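Local coordinates for protein HIAXHD3 (Humicola insolens, PDB 3ZXK) that probably releases arabinofuranose side chains from arabinoxylan as a family 43 glycoside hydrolase, at residues P240-G251 against Y262-P270. Sequence-based numbering, arbitrary orientation.
Sequences PLANAGFAHQGG and YVAFMDAYP. With AHR (alpha-L-arabinofuranose), chain C.
His-248 and Phe-265 form an antiparallel hydrogen-bonded pair where the hairpin of strands 250-254 and 260-267 opens into the sugar pocket. His-248 N to Phe-265 O and Phe-265 N to His-248 O are both 3.1 Å. The register slips by one before the next such pair, Gly-251 with Val-263, making a beta bulge at Gln-249 and Gly-250; the latter's backbone angles call for glycine. Tyr-262 reaches into this bulge, its OH donating to Gln-249 O (2.6 Å) in the carbonyl plane, on a lone pair. A phenylalanine at Tyr-262 would probably leave that buried carbonyl without this donor and the bulge less firmly fixed. On the pocket face, Phe-265 turns its ring edge toward the face of His-248, planes at 58°, while its CE2 packs against Gln-249 CB. The His-248 imidazole is held by ND1, which donates to Phe-246 O (2.7 Å), presenting NE2 to arabinofuranose O2 (2.6 Å). Asp-267 takes O3 on OD1 and O5 on OD2, and Arg-273 also binds the sugar. Behind, one conformer of Met-266, folded back (chi2 -64°, chi3 -60°), lays SD against Ala-247 CB (3.7 Å). His-248, Phe-265 and Asp-267 line the arabinofuranose pocket of this GH43 five-bladed beta-propeller.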
loop_
_atom_site.group_PDB
_atom_site.type_symbol
_atom_site.label_atom_id
_atom_site.label_comp_id
_atom_site.label_asym_id
_atom_site.label_seq_id
_atom_site.Cartn_x
_atom_site.Cartn_y
_atom_site.Cartn_z
ATOM N N PRO A 240 -6.299 -7.224 -17.983
ATOM C CA PRO A 240 -5.321 -6.984 -19.023
ATOM C C PRO A 240 -3.959 -7.622 -18.743
ATOM O O PRO A 240 -3.004 -7.368 -19.477
ATOM C CB PRO A 240 -5.188 -5.455 -18.988
ATOM C CG PRO A 240 -5.309 -5.144 -17.522
ATOM C CD PRO A 240 -6.400 -6.080 -17.050
ATOM N N LEU A 241 -3.864 -8.410 -17.674
ATOM C CA LEU A 241 -2.600 -9.029 -17.294
ATOM C C LEU A 241 -2.861 -10.508 -17.017
ATOM O O LEU A 241 -3.920 -10.850 -16.477
ATOM C CB LEU A 241 -2.046 -8.311 -16.053
ATOM C CG LEU A 241 -0.635 -8.474 -15.490
ATOM C CD1 LEU A 241 0.424 -8.034 -16.492
ATOM C CD2 LEU A 241 -0.509 -7.645 -14.218
ATOM N N ALA A 242 -1.938 -11.389 -17.416
ATOM C CA ALA A 242 -2.086 -12.820 -17.130
ATOM C C ALA A 242 -1.668 -13.155 -15.693
ATOM O O ALA A 242 -0.831 -12.463 -15.091
ATOM C CB ALA A 242 -1.268 -13.655 -18.120
ATOM N N ASN A 243 -2.219 -14.246 -15.157
ATOM C CA ASN A 243 -1.759 -14.825 -13.877
ATOM C C ASN A 243 -1.861 -13.865 -12.726
ATOM O O ASN A 243 -1.024 -13.882 -11.837
ATOM C CB ASN A 243 -0.328 -15.396 -13.981
ATOM C CG ASN A 243 -0.158 -16.283 -15.176
ATOM O OD1 ASN A 243 0.775 -16.120 -15.981
ATOM N ND2 ASN A 243 -1.053 -17.221 -15.314
ATOM N N ALA A 244 -2.932 -13.061 -12.739
ATOM C CA ALA A 244 -3.104 -11.977 -11.758
ATOM C C ALA A 244 -4.558 -11.893 -11.313
ATOM O O ALA A 244 -5.081 -10.831 -10.982
ATOM C CB ALA A 244 -2.620 -10.656 -12.349
ATOM N N GLY A 245 -5.213 -13.051 -11.270
ATOM C CA GLY A 245 -6.631 -13.089 -10.926
ATOM C C GLY A 245 -7.469 -12.247 -11.868
ATOM O O GLY A 245 -7.176 -12.125 -13.074
ATOM N N PHE A 246 -8.490 -11.621 -11.295
ATOM C CA PHE A 246 -9.431 -10.821 -12.048
ATOM C C PHE A 246 -9.458 -9.403 -11.558
ATOM O O PHE A 246 -9.334 -9.149 -10.349
ATOM C CB PHE A 246 -10.848 -11.362 -11.856
ATOM C CG PHE A 246 -11.030 -12.736 -12.369
ATOM C CD1 PHE A 246 -11.254 -12.941 -13.729
ATOM C CD2 PHE A 246 -10.921 -13.835 -11.522
ATOM C CE1 PHE A 246 -11.398 -14.232 -14.237
ATOM C CE2 PHE A 246 -11.087 -15.129 -12.022
ATOM C CZ PHE A 246 -11.313 -15.323 -13.384
ATOM N N ALA A 247 -9.619 -8.488 -12.507
ATOM C CA ALA A 247 -9.891 -7.075 -12.220
ATOM C C ALA A 247 -11.172 -6.956 -11.421
ATOM O O ALA A 247 -12.219 -7.463 -11.838
ATOM C CB ALA A 247 -9.998 -6.288 -13.534
ATOM N N HIS A 248 -11.074 -6.331 -10.237
ATOM C CA HIS A 248 -12.262 -6.154 -9.393
ATOM C C HIS A 248 -12.034 -5.105 -8.357
ATOM O O HIS A 248 -10.898 -4.611 -8.200
ATOM C CB HIS A 248 -12.652 -7.496 -8.751
ATOM C CG HIS A 248 -11.679 -7.998 -7.711
ATOM N ND1 HIS A 248 -10.415 -8.401 -8.002
ATOM C CD2 HIS A 248 -11.823 -8.143 -6.342
ATOM C CE1 HIS A 248 -9.794 -8.775 -6.860
ATOM N NE2 HIS A 248 -10.662 -8.639 -5.855
ATOM N N GLN A 249 -13.107 -4.768 -7.624
ATOM C CA GLN A 249 -13.071 -3.787 -6.547
ATOM C C GLN A 249 -12.645 -2.411 -7.129
ATOM O O GLN A 249 -12.937 -2.110 -8.303
ATOM C CB GLN A 249 -12.236 -4.291 -5.360
ATOM C CG GLN A 249 -12.796 -3.824 -4.026
ATOM C CD GLN A 249 -12.185 -4.543 -2.840
ATOM O OE1 GLN A 249 -11.736 -5.697 -2.955
ATOM N NE2 GLN A 249 -12.147 -3.852 -1.677
ATOM N N GLY A 250 -12.007 -1.541 -6.356
ATOM C CA GLY A 250 -11.648 -0.234 -6.931
ATOM C C GLY A 250 -12.844 0.710 -6.981
ATOM O O GLY A 250 -13.817 0.556 -6.231
ATOM N N GLY A 251 -12.795 1.676 -7.887
ATOM C CA GLY A 251 -13.863 2.670 -7.956
ATOM C C GLY A 251 -13.865 3.382 -9.280
ATOM O O GLY A 251 -13.041 3.110 -10.157
ATOM N N TYR A 262 -13.041 3.418 -14.896
ATOM C CA TYR A 262 -13.105 2.442 -13.797
ATOM C C TYR A 262 -11.642 2.080 -13.453
ATOM O O TYR A 262 -10.862 1.646 -14.337
ATOM C CB TYR A 262 -13.958 1.223 -14.210
ATOM C CG TYR A 262 -14.021 0.103 -13.188
ATOM C CD1 TYR A 262 -13.908 0.360 -11.810
ATOM C CD2 TYR A 262 -14.173 -1.228 -13.595
ATOM C CE1 TYR A 262 -13.960 -0.663 -10.878
ATOM C CE2 TYR A 262 -14.206 -2.247 -12.682
ATOM C CZ TYR A 262 -14.076 -1.976 -11.337
ATOM O OH TYR A 262 -14.115 -3.041 -10.458
ATOM N N VAL A 263 -11.263 2.311 -12.200
ATOM C CA VAL A 263 -9.916 1.957 -11.729
ATOM C C VAL A 263 -10.123 0.758 -10.827
ATOM O O VAL A 263 -10.689 0.879 -9.746
ATOM C CB VAL A 263 -9.225 3.095 -10.935
ATOM C CG1 VAL A 263 -7.803 2.703 -10.590
ATOM C CG2 VAL A 263 -9.210 4.373 -11.756
ATOM N N ALA A 264 -9.681 -0.404 -11.281
ATOM C CA ALA A 264 -9.848 -1.645 -10.491
ATOM C C ALA A 264 -8.472 -2.130 -10.062
ATOM O O ALA A 264 -7.464 -1.495 -10.406
ATOM C CB ALA A 264 -10.565 -2.731 -11.308
ATOM N N PHE A 265 -8.372 -3.235 -9.320
ATOM C CA PHE A 265 -7.040 -3.812 -9.195
ATOM C C PHE A 265 -7.048 -5.287 -9.513
ATOM O O PHE A 265 -8.116 -5.935 -9.527
ATOM C CB PHE A 265 -6.389 -3.548 -7.802
ATOM C CG PHE A 265 -7.229 -4.002 -6.651
ATOM C CD1 PHE A 265 -7.197 -5.338 -6.239
ATOM C CD2 PHE A 265 -8.059 -3.097 -5.977
ATOM C CE1 PHE A 265 -7.980 -5.768 -5.170
ATOM C CE2 PHE A 265 -8.820 -3.518 -4.909
ATOM C CZ PHE A 265 -8.783 -4.844 -4.502
ATOM N N MET A 266 -5.842 -5.797 -9.783
ATOM C CA MET A 266 -5.568 -7.196 -10.107
ATOM C C MET A 266 -4.897 -7.866 -8.908
ATOM O O MET A 266 -4.112 -7.207 -8.206
ATOM C CB MET A 266 -4.575 -7.270 -11.276
ATOM C CG MET A 266 -4.995 -6.552 -12.552
ATOM S SD MET A 266 -6.474 -7.237 -13.338
ATOM C CE MET A 266 -6.000 -8.936 -13.687
ATOM N N ASP A 267 -5.131 -9.168 -8.735
ATOM C CA ASP A 267 -4.397 -10.002 -7.759
ATOM C C ASP A 267 -3.039 -10.486 -8.312
ATOM O O ASP A 267 -2.821 -11.671 -8.560
ATOM C CB ASP A 267 -5.259 -11.170 -7.233
ATOM C CG ASP A 267 -6.422 -10.702 -6.343
ATOM O OD1 ASP A 267 -6.258 -9.702 -5.623
ATOM O OD2 ASP A 267 -7.506 -11.342 -6.370
ATOM N N ALA A 268 -2.121 -9.547 -8.510
ATOM C CA ALA A 268 -0.857 -9.817 -9.179
ATOM C C ALA A 268 0.223 -10.330 -8.221
ATOM O O ALA A 268 1.366 -9.864 -8.263
ATOM C CB ALA A 268 -0.394 -8.553 -9.896
ATOM N N TYR A 269 -0.138 -11.301 -7.369
ATOM C CA TYR A 269 0.809 -11.974 -6.486
ATOM C C TYR A 269 1.848 -12.694 -7.354
ATOM O O TYR A 269 1.502 -13.209 -8.434
ATOM C CB TYR A 269 0.066 -12.924 -5.559
ATOM C CG TYR A 269 -0.813 -12.139 -4.615
ATOM C CD1 TYR A 269 -0.250 -11.378 -3.598
ATOM C CD2 TYR A 269 -2.199 -12.088 -4.778
ATOM C CE1 TYR A 269 -1.042 -10.610 -2.751
ATOM C CE2 TYR A 269 -2.989 -11.330 -3.928
ATOM C CZ TYR A 269 -2.400 -10.593 -2.908
ATOM O OH TYR A 269 -3.194 -9.829 -2.058
ATOM N N PRO A 270 3.135 -12.699 -6.930
ATOM C CA PRO A 270 3.636 -12.310 -5.603
ATOM C C PRO A 270 3.939 -10.822 -5.395
ATOM O O PRO A 270 4.375 -10.437 -4.320
ATOM C CB PRO A 270 4.913 -13.146 -5.463
ATOM C CG PRO A 270 5.434 -13.181 -6.865
ATOM C CD PRO A 270 4.176 -13.407 -7.702
HETATM O O5 AHR C . -7.969 -13.080 -4.374
HETATM C C5 AHR C . -7.268 -12.455 -3.280
HETATM C C4 AHR C . -8.141 -11.441 -2.535
HETATM O O4 AHR C . -9.305 -12.072 -2.007
HETATM C C3 AHR C . -8.735 -10.300 -3.355
HETATM O O3 AHR C . -7.824 -9.232 -3.567
HETATM C C2 AHR C . -9.898 -9.815 -2.533
HETATM O O2 AHR C . -10.990 -9.366 -3.359
HETATM C C1 AHR C . -10.306 -11.064 -1.777
HETATM O O HOH W 1 -9.004 -12.173 -8.549
#